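Local coordinates for dihydrodipicolinate reductase N-terminus domain-containing protein (Mycobacterium smegmatis, PDB 6IAQ) that catalyses, as an NADP-dependent amine dehydrogenase, the asymmetric reductive amination of ketones, at residues Arg185-Phe190 and Pro228-Ala233; Asp209-Asp214 and Pro264-Glu269; Leu151-Ala156 and Trp285-Glu290; Ile242-Ala245 and Val249-Phe252. All blocks are in the same frame, centred on the assembly; numbering follows the deposited sequence.

Contact 1 of 4, residues Arg185-Phe190 and Pro228-Ala233; sequences RTVAEF and PDIASA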
loop_
_atom_site.group_PDB
_atom_site.type_symbol
_atom_site.label_atom_id
_atom_site.label_comp_id
_atom_site.label_asym_id
_atom_site.label_seq_id
_atom_site.Cartn_x
_atom_site.Cartn_y
_atom_site.Cartn_z
ATOM N N ARG A 185 -25.848 19.551 18.431
ATOM C CA ARG A 185 -25.964 21.014 18.298
ATOM C C ARG A 185 -27.148 21.264 17.370
ATOM O O ARG A 185 -27.530 20.311 16.627
ATOM C CB ARG A 185 -24.699 21.649 17.710
ATOM C CG ARG A 185 -23.414 21.355 18.478
ATOM C CD ARG A 185 -23.314 22.146 19.780
ATOM N NE ARG A 185 -22.990 23.540 19.538
ATOM C CZ ARG A 185 -23.163 24.527 20.427
ATOM N NH1 ARG A 185 -23.638 24.266 21.640
ATOM N NH2 ARG A 185 -22.856 25.772 20.085
ATOM N N THR A 186 -27.677 22.490 17.380
ATOM C CA THR A 186 -28.715 22.937 16.421
ATOM C C THR A 186 -28.000 23.328 15.132
ATOM O O THR A 186 -26.783 23.677 15.185
ATOM C CB THR A 186 -29.562 24.096 16.967
ATOM O OG1 THR A 186 -28.720 25.238 17.046
ATOM C CG2 THR A 186 -30.168 23.816 18.317
ATOM N N VAL A 187 -28.740 23.345 14.024
ATOM C CA VAL A 187 -28.232 23.824 12.711
ATOM C C VAL A 187 -27.752 25.277 12.838
ATOM O O VAL A 187 -26.737 25.617 12.213
ATOM C CB VAL A 187 -29.293 23.619 11.622
ATOM C CG1 VAL A 187 -28.909 24.308 10.324
ATOM C CG2 VAL A 187 -29.526 22.124 11.382
ATOM N N ALA A 188 -28.458 26.124 13.592
ATOM C CA ALA A 188 -28.055 27.541 13.794
ATOM C C ALA A 188 -26.715 27.596 14.550
ATOM O O ALA A 188 -25.805 28.356 14.106
ATOM C CB ALA A 188 -29.150 28.303 14.504
ATOM N N GLU A 189 -26.558 26.791 15.602
ATOM C CA GLU A 189 -25.264 26.691 16.341
ATOM C C GLU A 189 -24.161 26.236 15.365
ATOM O O GLU A 189 -23.038 26.816 15.358
ATOM C CB GLU A 189 -25.385 25.727 17.518
ATOM C CG GLU A 189 -26.154 26.305 18.697
ATOM C CD GLU A 189 -26.539 25.303 19.778
ATOM O OE1 GLU A 189 -26.591 24.096 19.506
ATOM O OE2 GLU A 189 -26.831 25.728 20.889
ATOM N N PHE A 190 -24.476 25.252 14.519
ATOM C CA PHE A 190 -23.500 24.675 13.556
ATOM C C PHE A 190 -23.073 25.764 12.574
ATOM O O PHE A 190 -21.870 25.889 12.279
ATOM C CB PHE A 190 -24.067 23.458 12.801
ATOM C CG PHE A 190 -23.044 22.833 11.880
ATOM C CD1 PHE A 190 -22.838 23.327 10.604
ATOM C CD2 PHE A 190 -22.235 21.794 12.318
ATOM C CE1 PHE A 190 -21.880 22.763 9.775
ATOM C CE2 PHE A 190 -21.250 21.260 11.498
ATOM C CZ PHE A 190 -21.067 21.744 10.228
ATOM N N PRO A 228 -23.384 20.233 7.537
ATOM C CA PRO A 228 -23.740 19.400 8.670
ATOM C C PRO A 228 -24.409 18.117 8.164
ATOM O O PRO A 228 -25.015 18.138 7.093
ATOM C CB PRO A 228 -24.729 20.270 9.444
ATOM C CG PRO A 228 -25.381 21.119 8.344
ATOM C CD PRO A 228 -24.242 21.432 7.410
ATOM N N ASP A 229 -24.237 17.039 8.928
ATOM C CA ASP A 229 -25.020 15.800 8.762
ATOM C C ASP A 229 -26.178 15.905 9.747
ATOM O O ASP A 229 -25.938 16.277 10.922
ATOM C CB ASP A 229 -24.149 14.551 8.948
ATOM C CG ASP A 229 -22.979 14.467 7.977
ATOM O OD1 ASP A 229 -23.100 14.957 6.866
ATOM O OD2 ASP A 229 -21.943 13.905 8.362
ATOM N N ILE A 230 -27.390 15.604 9.281
ATOM C CA ILE A 230 -28.652 15.864 10.026
ATOM C C ILE A 230 -29.302 14.525 10.354
ATOM O O ILE A 230 -29.373 13.677 9.458
ATOM C CB ILE A 230 -29.570 16.731 9.141
ATOM C CG1 ILE A 230 -28.858 17.996 8.656
ATOM C CG2 ILE A 230 -30.858 17.051 9.867
ATOM C CD1 ILE A 230 -28.333 18.869 9.785
ATOM N N ALA A 231 -29.807 14.358 11.570
ATOM C CA ALA A 231 -30.667 13.224 11.958
ATOM C C ALA A 231 -31.973 13.258 11.139
ATOM O O ALA A 231 -32.706 14.259 11.216
ATOM C CB ALA A 231 -30.951 13.280 13.435
ATOM N N SER A 232 -32.263 12.185 10.401
ATOM C CA SER A 232 -33.488 12.039 9.577
ATOM C C SER A 232 -34.651 11.536 10.446
ATOM O O SER A 232 -35.803 11.640 10.013
ATOM C CB SER A 232 -33.192 11.127 8.418
ATOM O OG SER A 232 -32.997 9.786 8.888
ATOM N N ALA A 233 -34.359 11.008 11.634
ATOM C CA ALA A 233 -35.316 10.465 12.616
ATOM C C ALA A 233 -34.634 10.474 13.991
ATOM O O ALA A 233 -33.402 10.746 14.060
ATOM C CB ALA A 233 -35.711 9.058 12.228
#
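Phe190 and Pro228 set the backbone spacing: their CA atoms stand 7.2 Å apart where the first turn of helix 187-195 comes up to the end of strand 219-230. The strand is an outermost member of the mixed sheet in the 2,4-diaminopentanoate dehydrogenase-like C-terminal domain, and the helix begins with a capping box. Across the gap the contact is wholly apolar. Phe190 has CG anti to its own nitrogen (chi1 -177°), which carries the ring to the proline; Pro228 CB then sits over one face, 3.7 Å from the centroid of the Phe190 ring and only 9° off its normal, a CH-pi contact. On the same face, Pro228 CD stands 3.6 Å from Phe190 CE1, above that side of the ring. Proline suits this place, since it presents a stiff set of polarised C-H groups to the aromatic face. Nearer the surface, Val187 CG2 and Ile230 CD1 meet at 3.8 Å, the side chains at about a right angle. Both residues are beta-branched aliphatics that can spread over an exposed flank. Trp193, Val249 and Phe252 also touch Phe190. Asp229, on the other side of the strand, is held by Thr253 and Ser271.

The helix start is fixed within its own segment. Thr186 is the N-cap, and its OG1 accepts from Glu189 N at 3.0 Å; in return Thr186 N donates to Glu189 OE1 at 2.9 Å, approaching from the anti side, 31° out of the carboxylate plane.

Contact 2 of 4, residues Asp209-Asp214 and Pro264-Glu269; sequences DALVAD and PVFEFE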
loop_
_atom_site.group_PDB
_atom_site.type_symbol
_atom_site.label_atom_id
_atom_site.label_comp_id
_atom_site.label_asym_id
_atom_site.label_seq_id
_atom_site.Cartn_x
_atom_site.Cartn_y
_atom_site.Cartn_z
ATOM N N ASP A 209 -2.388 17.471 1.945
ATOM C CA ASP A 209 -1.048 18.114 2.062
ATOM C C ASP A 209 0.005 17.006 2.024
ATOM O O ASP A 209 1.023 17.162 1.353
ATOM C CB ASP A 209 -0.901 18.963 3.335
ATOM C CG ASP A 209 -1.705 20.267 3.345
ATOM O OD1 ASP A 209 -2.162 20.695 2.262
ATOM O OD2 ASP A 209 -1.870 20.859 4.449
ATOM N N ALA A 210 -0.234 15.893 2.722
ATOM C CA ALA A 210 0.700 14.743 2.777
ATOM C C ALA A 210 0.856 14.138 1.372
ATOM O O ALA A 210 2.008 13.856 0.987
ATOM C CB ALA A 210 0.221 13.708 3.767
ATOM N N LEU A 211 -0.248 13.904 0.649
ATOM C CA LEU A 211 -0.184 13.236 -0.683
ATOM C C LEU A 211 0.560 14.147 -1.665
ATOM O O LEU A 211 1.435 13.671 -2.375
ATOM C CB LEU A 211 -1.603 12.910 -1.160
ATOM C CG LEU A 211 -2.274 11.729 -0.466
ATOM C CD1 LEU A 211 -3.694 11.585 -0.957
ATOM C CD2 LEU A 211 -1.498 10.441 -0.689
ATOM N N VAL A 212 0.228 15.429 -1.658
ATOM C CA VAL A 212 0.864 16.449 -2.546
ATOM C C VAL A 212 2.367 16.509 -2.258
ATOM O O VAL A 212 3.159 16.435 -3.227
ATOM C CB VAL A 212 0.164 17.803 -2.394
ATOM C CG1 VAL A 212 0.966 18.946 -3.002
ATOM C CG2 VAL A 212 -1.247 17.750 -2.981
ATOM N N ALA A 213 2.757 16.611 -0.985
ATOM C CA ALA A 213 4.175 16.705 -0.578
ATOM C C ALA A 213 4.890 15.398 -0.936
ATOM O O ALA A 213 6.022 15.460 -1.481
ATOM C CB ALA A 213 4.282 17.013 0.896
ATOM N N ASP A 214 4.275 14.244 -0.651
ATOM C CA ASP A 214 4.906 12.933 -0.968
ATOM C C ASP A 214 5.134 12.816 -2.488
ATOM O O ASP A 214 6.120 12.215 -2.905
ATOM C CB ASP A 214 4.088 11.754 -0.443
ATOM C CG ASP A 214 4.719 10.423 -0.794
ATOM O OD1 ASP A 214 5.721 10.046 -0.157
ATOM O OD2 ASP A 214 4.227 9.807 -1.737
ATOM N N PRO A 264 -2.043 17.038 -11.786
ATOM C CA PRO A 264 -2.885 16.241 -10.885
ATOM C C PRO A 264 -3.697 17.106 -9.916
ATOM O O PRO A 264 -3.189 18.082 -9.359
ATOM C CB PRO A 264 -1.880 15.361 -10.136
ATOM C CG PRO A 264 -0.732 15.228 -11.097
ATOM C CD PRO A 264 -0.650 16.570 -11.799
ATOM N N VAL A 265 -4.958 16.730 -9.759
ATOM C CA VAL A 265 -5.917 17.315 -8.790
ATOM C C VAL A 265 -6.234 16.243 -7.752
ATOM O O VAL A 265 -6.463 15.070 -8.140
ATOM C CB VAL A 265 -7.186 17.782 -9.512
ATOM C CG1 VAL A 265 -8.238 18.263 -8.532
ATOM C CG2 VAL A 265 -6.858 18.841 -10.567
ATOM N N PHE A 266 -6.270 16.640 -6.485
ATOM C CA PHE A 266 -6.619 15.763 -5.349
ATOM C C PHE A 266 -7.913 16.254 -4.730
ATOM O O PHE A 266 -8.044 17.483 -4.487
ATOM C CB PHE A 266 -5.496 15.771 -4.323
ATOM C CG PHE A 266 -4.189 15.270 -4.855
ATOM C CD1 PHE A 266 -3.372 16.095 -5.606
ATOM C CD2 PHE A 266 -3.792 13.968 -4.622
ATOM C CE1 PHE A 266 -2.179 15.621 -6.118
ATOM C CE2 PHE A 266 -2.583 13.510 -5.115
ATOM C CZ PHE A 266 -1.767 14.346 -5.840
ATOM N N GLU A 267 -8.820 15.327 -4.439
ATOM C CA GLU A 267 -10.124 15.655 -3.820
ATOM C C GLU A 267 -10.480 14.573 -2.805
ATOM O O GLU A 267 -10.325 13.378 -3.110
ATOM C CB GLU A 267 -11.201 15.831 -4.890
ATOM C CG GLU A 267 -12.461 16.466 -4.347
ATOM C CD GLU A 267 -13.434 16.997 -5.388
ATOM O OE1 GLU A 267 -13.211 18.103 -5.919
ATOM O OE2 GLU A 267 -14.399 16.303 -5.669
ATOM N N PHE A 268 -10.954 14.983 -1.631
ATOM C CA PHE A 268 -11.278 14.051 -0.522
ATOM C C PHE A 268 -12.531 14.526 0.202
ATOM O O PHE A 268 -12.556 15.635 0.758
ATOM C CB PHE A 268 -10.054 13.908 0.389
ATOM C CG PHE A 268 -10.267 12.997 1.571
ATOM C CD1 PHE A 268 -10.660 11.679 1.383
ATOM C CD2 PHE A 268 -9.981 13.423 2.854
ATOM C CE1 PHE A 268 -10.837 10.827 2.461
ATOM C CE2 PHE A 268 -10.173 12.582 3.938
ATOM C CZ PHE A 268 -10.585 11.282 3.742
ATOM N N GLU A 269 -13.550 13.680 0.212
ATOM C CA GLU A 269 -14.806 13.929 0.941
ATOM C C GLU A 269 -14.857 12.965 2.127
ATOM O O GLU A 269 -14.672 11.728 1.923
ATOM C CB GLU A 269 -15.990 13.737 0.000
ATOM C CG GLU A 269 -17.327 13.798 0.689
ATOM C CD GLU A 269 -18.495 13.595 -0.259
ATOM O OE1 GLU A 269 -18.481 12.625 -0.994
ATOM O OE2 GLU A 269 -19.390 14.436 -0.279
#
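Asp214 N to Ala210 O, at 2.8 Å, is the shorter of the two helical backbone bonds within 209-214, and it braces the turn from which Leu211 and Val212 reach Phe266. The meeting itself is buried and apolar. Val212 lays CG2 over one face of the Phe266 ring, 4.2 Å from its centroid and 28° off the normal, and the same methyl is 3.8 Å from Phe266 CD1. This branch lies beside the backbone nitrogen, opposite the carbonyl carbon, because CG1 takes the position anti to the nitrogen (chi1 166°). Leu211 comes in obliquely with its CB, 4.1 Å from Phe266 CE2. The flat ring on the strand thus offers a surface to both aliphatic side chains of one helix turn. Met153 and Val162 also touch Phe266, so helix 141-153 and strand 158-169 border it as well. Asp214, on the same helix as Leu211 and Val212, forms salt bridges with Arg332 and Arg334 of the second subunit, which ties this helix to the dimer interface. A helix laid on one face of a mixed sheet, its aliphatic residues packed against an aromatic strand residue, is the alpha/beta layering of this C-terminal domain.

Contact 3 of 4, residues Leu151-Ala156 and Trp285-Glu290; sequences LLMGTA and WTIEGE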
loop_
_atom_site.group_PDB
_atom_site.type_symbol
_atom_site.label_atom_id
_atom_site.label_comp_id
_atom_site.label_asym_id
_atom_site.label_seq_id
_atom_site.Cartn_x
_atom_site.Cartn_y
_atom_site.Cartn_z
ATOM N N LEU A 151 0.840 4.511 -2.803
ATOM C CA LEU A 151 1.253 3.242 -3.448
ATOM C C LEU A 151 0.389 3.001 -4.706
ATOM O O LEU A 151 0.942 2.648 -5.760
ATOM C CB LEU A 151 1.147 2.106 -2.431
ATOM C CG LEU A 151 1.489 0.707 -2.954
ATOM C CD1 LEU A 151 2.872 0.642 -3.570
ATOM C CD2 LEU A 151 1.394 -0.328 -1.839
ATOM N N LEU A 152 -0.927 3.161 -4.600
ATOM C CA LEU A 152 -1.847 2.980 -5.750
ATOM C C LEU A 152 -1.450 3.952 -6.871
ATOM O O LEU A 152 -1.424 3.531 -8.047
ATOM C CB LEU A 152 -3.288 3.219 -5.320
ATOM C CG LEU A 152 -4.338 2.987 -6.398
ATOM C CD1 LEU A 152 -4.456 1.492 -6.655
ATOM C CD2 LEU A 152 -5.669 3.585 -6.005
ATOM N N MET A 153 -1.156 5.212 -6.514
ATOM C CA MET A 153 -0.665 6.257 -7.464
ATOM C C MET A 153 0.600 5.780 -8.193
ATOM O O MET A 153 0.800 6.122 -9.377
ATOM C CB MET A 153 -0.403 7.576 -6.730
ATOM C CG MET A 153 -1.678 8.263 -6.273
ATOM S SD MET A 153 -1.289 9.640 -5.141
ATOM C CE MET A 153 -0.297 10.657 -6.237
ATOM N N GLY A 154 1.426 4.985 -7.525
ATOM C CA GLY A 154 2.634 4.380 -8.100
ATOM C C GLY A 154 2.344 3.431 -9.261
ATOM O O GLY A 154 3.299 3.037 -9.929
ATOM N N THR A 155 1.097 2.996 -9.453
ATOM C CA THR A 155 0.730 2.084 -10.574
ATOM C C THR A 155 0.180 2.883 -11.760
ATOM O O THR A 155 -0.216 2.244 -12.776
ATOM C CB THR A 155 -0.239 1.003 -10.109
ATOM O OG1 THR A 155 -1.539 1.558 -9.937
ATOM C CG2 THR A 155 0.252 0.330 -8.857
ATOM N N ALA A 156 0.138 4.220 -11.660
ATOM C CA ALA A 156 -0.428 5.081 -12.724
ATOM C C ALA A 156 0.698 5.551 -13.650
ATOM O O ALA A 156 1.827 5.755 -13.160
ATOM C CB ALA A 156 -1.165 6.244 -12.130
ATOM N N TRP A 285 -11.501 4.990 -3.146
ATOM C CA TRP A 285 -10.597 5.904 -3.878
ATOM C C TRP A 285 -10.600 5.553 -5.369
ATOM O O TRP A 285 -10.579 4.366 -5.731
ATOM C CB TRP A 285 -9.186 5.859 -3.317
ATOM C CG TRP A 285 -9.121 6.438 -1.945
ATOM C CD1 TRP A 285 -9.581 5.862 -0.801
ATOM C CD2 TRP A 285 -8.596 7.720 -1.578
ATOM N NE1 TRP A 285 -9.305 6.681 0.263
ATOM C CE2 TRP A 285 -8.752 7.844 -0.182
ATOM C CE3 TRP A 285 -8.000 8.771 -2.277
ATOM C CZ2 TRP A 285 -8.340 8.983 0.524
ATOM C CZ3 TRP A 285 -7.613 9.897 -1.587
ATOM C CH2 TRP A 285 -7.774 9.995 -0.201
ATOM N N THR A 286 -10.659 6.589 -6.183
ATOM C CA THR A 286 -10.584 6.497 -7.660
ATOM C C THR A 286 -9.409 7.349 -8.108
ATOM O O THR A 286 -9.247 8.460 -7.595
ATOM C CB THR A 286 -11.885 6.978 -8.295
ATOM O OG1 THR A 286 -12.942 6.157 -7.801
ATOM C CG2 THR A 286 -11.828 6.963 -9.805
ATOM N N ILE A 287 -8.624 6.814 -9.032
ATOM C CA ILE A 287 -7.651 7.616 -9.825
ATOM C C ILE A 287 -8.146 7.662 -11.267
ATOM O O ILE A 287 -8.332 6.590 -11.863
ATOM C CB ILE A 287 -6.244 7.040 -9.697
ATOM C CG1 ILE A 287 -5.818 6.997 -8.227
ATOM C CG2 ILE A 287 -5.264 7.834 -10.541
ATOM C CD1 ILE A 287 -4.462 6.360 -8.012
ATOM N N GLU A 288 -8.430 8.862 -11.763
ATOM C CA GLU A 288 -8.741 9.110 -13.196
ATOM C C GLU A 288 -7.435 9.486 -13.887
ATOM O O GLU A 288 -6.734 10.405 -13.416
ATOM C CB GLU A 288 -9.810 10.192 -13.350
ATOM C CG GLU A 288 -11.138 9.771 -12.742
ATOM C CD GLU A 288 -12.158 10.890 -12.631
ATOM O OE1 GLU A 288 -13.354 10.599 -12.690
ATOM O OE2 GLU A 288 -11.755 12.046 -12.465
ATOM N N GLY A 289 -7.097 8.745 -14.933
ATOM C CA GLY A 289 -5.883 9.010 -15.720
ATOM C C GLY A 289 -5.617 7.845 -16.633
ATOM O O GLY A 289 -6.588 7.234 -17.087
ATOM N N GLU A 290 -4.352 7.528 -16.834
ATOM C CA GLU A 290 -3.908 6.335 -17.579
ATOM C C GLU A 290 -3.183 5.440 -16.584
ATOM O O GLU A 290 -2.093 5.777 -16.128
ATOM C CB GLU A 290 -3.017 6.774 -18.749
ATOM C CG GLU A 290 -2.545 5.618 -19.626
ATOM C CD GLU A 290 -1.579 5.964 -20.752
ATOM O OE1 GLU A 290 -1.502 7.165 -21.141
ATOM O OE2 GLU A 290 -0.880 5.025 -21.228
#
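The indole of Trp285 lies nearly parallel to the ring of Phe268, their planes about 15° apart, and its NE1 is bonded to Asn283 OD1; this aromatic pair flanks the place where Leu152 and Met153 meet Ile287. The contact proper is aliphatic. Ile287 points from the strand at helix 141-153, and its CD1 is 3.6 Å from Leu152 CD2 and 3.8 Å from Met153 CG. Leu152 and Ile287 run alongside in opposing senses, and Met153 lies across Ile287. Ile287 CG1 sits beside the backbone nitrogen (chi1 -58°) with the chain then extended, which thrusts CD1 in among the helix side chains; an unbranched tip on a branched stem suits that reach. Further on, Ala156 and Glu290 approach by backbone atoms, Ala156 C being 3.7 Å from Glu290 O.

Met153 to Ala156 form a type I turn. There Leu152 O is gripped twice, by Thr155 OG1 at 2.7 Å in the carbonyl plane and by Thr155 N at 2.9 Å. Asn312 of the second subunit donates to the carbonyls of Gly154 and Ala156, and Thr308 of that subunit to Thr155 O. The carbonyls of Leu152, Gly154, Thr155 and Ala156 thus have partners in the turn or the second subunit, and the side chains crossing from helix to strand meet by van der Waals contact.

Contact 4 of 4, residues Ile242-Ala245 and Val249-Phe252; sequences IDLA and VIGF
Leu244 and Ile250 make the close part of this contact: Leu244 CD1 is 3.9 Å from Ile250 CG2, the side chains meeting at a slant. The other leucine methyl turns to the backbone instead, with Leu244 CD2 4.1 Å from Val249 O. Even this is modest packing, since close pairs are few and the two segments bury just 83 Å² between them; the strands do not pair. The torsions explain the choice of branch. Ile250 has CG1 in the crowded position between its backbone nitrogen and carbonyl carbon (chi1 62°), so the longer arm leads away and the shorter CG2 methyl is left to face the leucine. Leu244 itself is buried, also resting on Val183 and Ser237, while Met235 and Ala231 adjoin Ile250; large aliphatic side chains suit this buried position.

The solvent side looks different. Asp243 and Ala245 are exposed and take no part across the gap. Asp243 makes a long, weak ion pair with Arg236, a charged residue in keeping with its outward place. Ala245 N is bonded to Asp248 OD2, which fastens the short connection between the two segments.

Beyond Ile250, the backbone of Gly251 takes up angles (149°/-160°) that would press a side chain against the carbonyl oxygen of Ile250, which suits glycine. Met235 pairs with Leu244 by backbone bonds, so the arrangement is that of a small two-stranded antiparallel hairpin, joined by a short connection to the start of strand 249-260 in the mixed sheet.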
loop_
_atom_site.group_PDB
_atom_site.type_symbol
_atom_site.label_atom_id
_atom_site.label_comp_id
_atom_site.label_asym_id
_atom_site.label_seq_id
_atom_site.Cartn_x
_atom_site.Cartn_y
_atom_site.Cartn_z
ATOM N N ILE A 242 -26.537 10.956 24.713
ATOM C CA ILE A 242 -27.654 11.919 24.497
ATOM C C ILE A 242 -28.603 11.372 23.433
ATOM O O ILE A 242 -28.140 10.685 22.499
ATOM C CB ILE A 242 -27.154 13.328 24.141
ATOM C CG1 ILE A 242 -26.399 13.358 22.808
ATOM C CG2 ILE A 242 -26.329 13.906 25.283
ATOM C CD1 ILE A 242 -25.971 14.739 22.358
ATOM N N ASP A 243 -29.885 11.724 23.570
ATOM C CA ASP A 243 -30.908 11.524 22.516
ATOM C C ASP A 243 -30.741 12.636 21.483
ATOM O O ASP A 243 -30.456 13.755 21.863
ATOM C CB ASP A 243 -32.316 11.456 23.113
ATOM C CG ASP A 243 -32.505 10.245 24.004
ATOM O OD1 ASP A 243 -31.865 9.205 23.734
ATOM O OD2 ASP A 243 -33.288 10.350 24.949
ATOM N N LEU A 244 -30.914 12.293 20.221
ATOM C CA LEU A 244 -30.866 13.225 19.073
ATOM C C LEU A 244 -32.242 13.198 18.413
ATOM O O LEU A 244 -32.757 12.106 18.121
ATOM C CB LEU A 244 -29.765 12.766 18.115
ATOM C CG LEU A 244 -28.351 12.743 18.714
ATOM C CD1 LEU A 244 -27.431 11.825 17.938
ATOM C CD2 LEU A 244 -27.775 14.132 18.732
ATOM N N ALA A 245 -32.847 14.367 18.249
ATOM C CA ALA A 245 -34.179 14.528 17.625
ATOM C C ALA A 245 -33.990 14.700 16.121
ATOM O O ALA A 245 -32.959 15.191 15.668
ATOM C CB ALA A 245 -34.895 15.708 18.229
ATOM N N VAL A 249 -28.079 18.155 14.558
ATOM C CA VAL A 249 -26.774 17.900 13.885
ATOM C C VAL A 249 -26.180 16.626 14.493
ATOM O O VAL A 249 -26.200 16.486 15.732
ATOM C CB VAL A 249 -25.816 19.097 13.980
ATOM C CG1 VAL A 249 -24.458 18.764 13.374
ATOM C CG2 VAL A 249 -26.422 20.327 13.318
ATOM N N ILE A 250 -25.702 15.704 13.645
ATOM C CA ILE A 250 -25.130 14.411 14.121
ATOM C C ILE A 250 -23.683 14.252 13.636
ATOM O O ILE A 250 -23.143 13.155 13.809
ATOM C CB ILE A 250 -26.005 13.221 13.691
ATOM C CG1 ILE A 250 -26.089 13.098 12.166
ATOM C CG2 ILE A 250 -27.363 13.291 14.352
ATOM C CD1 ILE A 250 -26.766 11.818 11.684
ATOM N N GLY A 251 -23.103 15.307 13.067
ATOM C CA GLY A 251 -21.742 15.282 12.548
ATOM C C GLY A 251 -21.623 16.203 11.385
ATOM O O GLY A 251 -22.480 17.082 11.228
ATOM N N PHE A 252 -20.609 16.003 10.562
ATOM C CA PHE A 252 -20.467 16.827 9.349
ATOM C C PHE A 252 -19.649 16.091 8.299
ATOM O O PHE A 252 -18.897 15.147 8.617
ATOM C CB PHE A 252 -19.885 18.219 9.655
ATOM C CG PHE A 252 -18.502 18.265 10.258
ATOM C CD1 PHE A 252 -17.367 18.109 9.477
ATOM C CD2 PHE A 252 -18.334 18.581 11.596
ATOM C CE1 PHE A 252 -16.098 18.174 10.038
ATOM C CE2 PHE A 252 -17.065 18.636 12.152
ATOM C CZ PHE A 252 -15.955 18.449 11.368
#

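Overall arrangement
The four contacts fall into two pairs within the C-terminal domain, all reaching one mixed beta-sheet. Contacts 1 and 4 have centres about 6 Å apart and share the seam between strands 219-230 and 249-260, where Asp229 O lies 2.8 Å from Ile250 N, a probable hydrogen bond. Contacts 2 and 3 have centres about 12 Å apart and join through Phe268 CE1 and Trp285 CZ2, at 3.7 Å, and through Phe266 CE2 and Met153 CE, at 3.8 Å. Between the pairs, centres stand about 29 to 36 Å apart; contact 2's nearest atoms come to about 8 Å of contacts 1 and 4. The NADP pocket is built from 28 residues between positions 13 and 306, a span that by itself places none of the contacts at the cofactor.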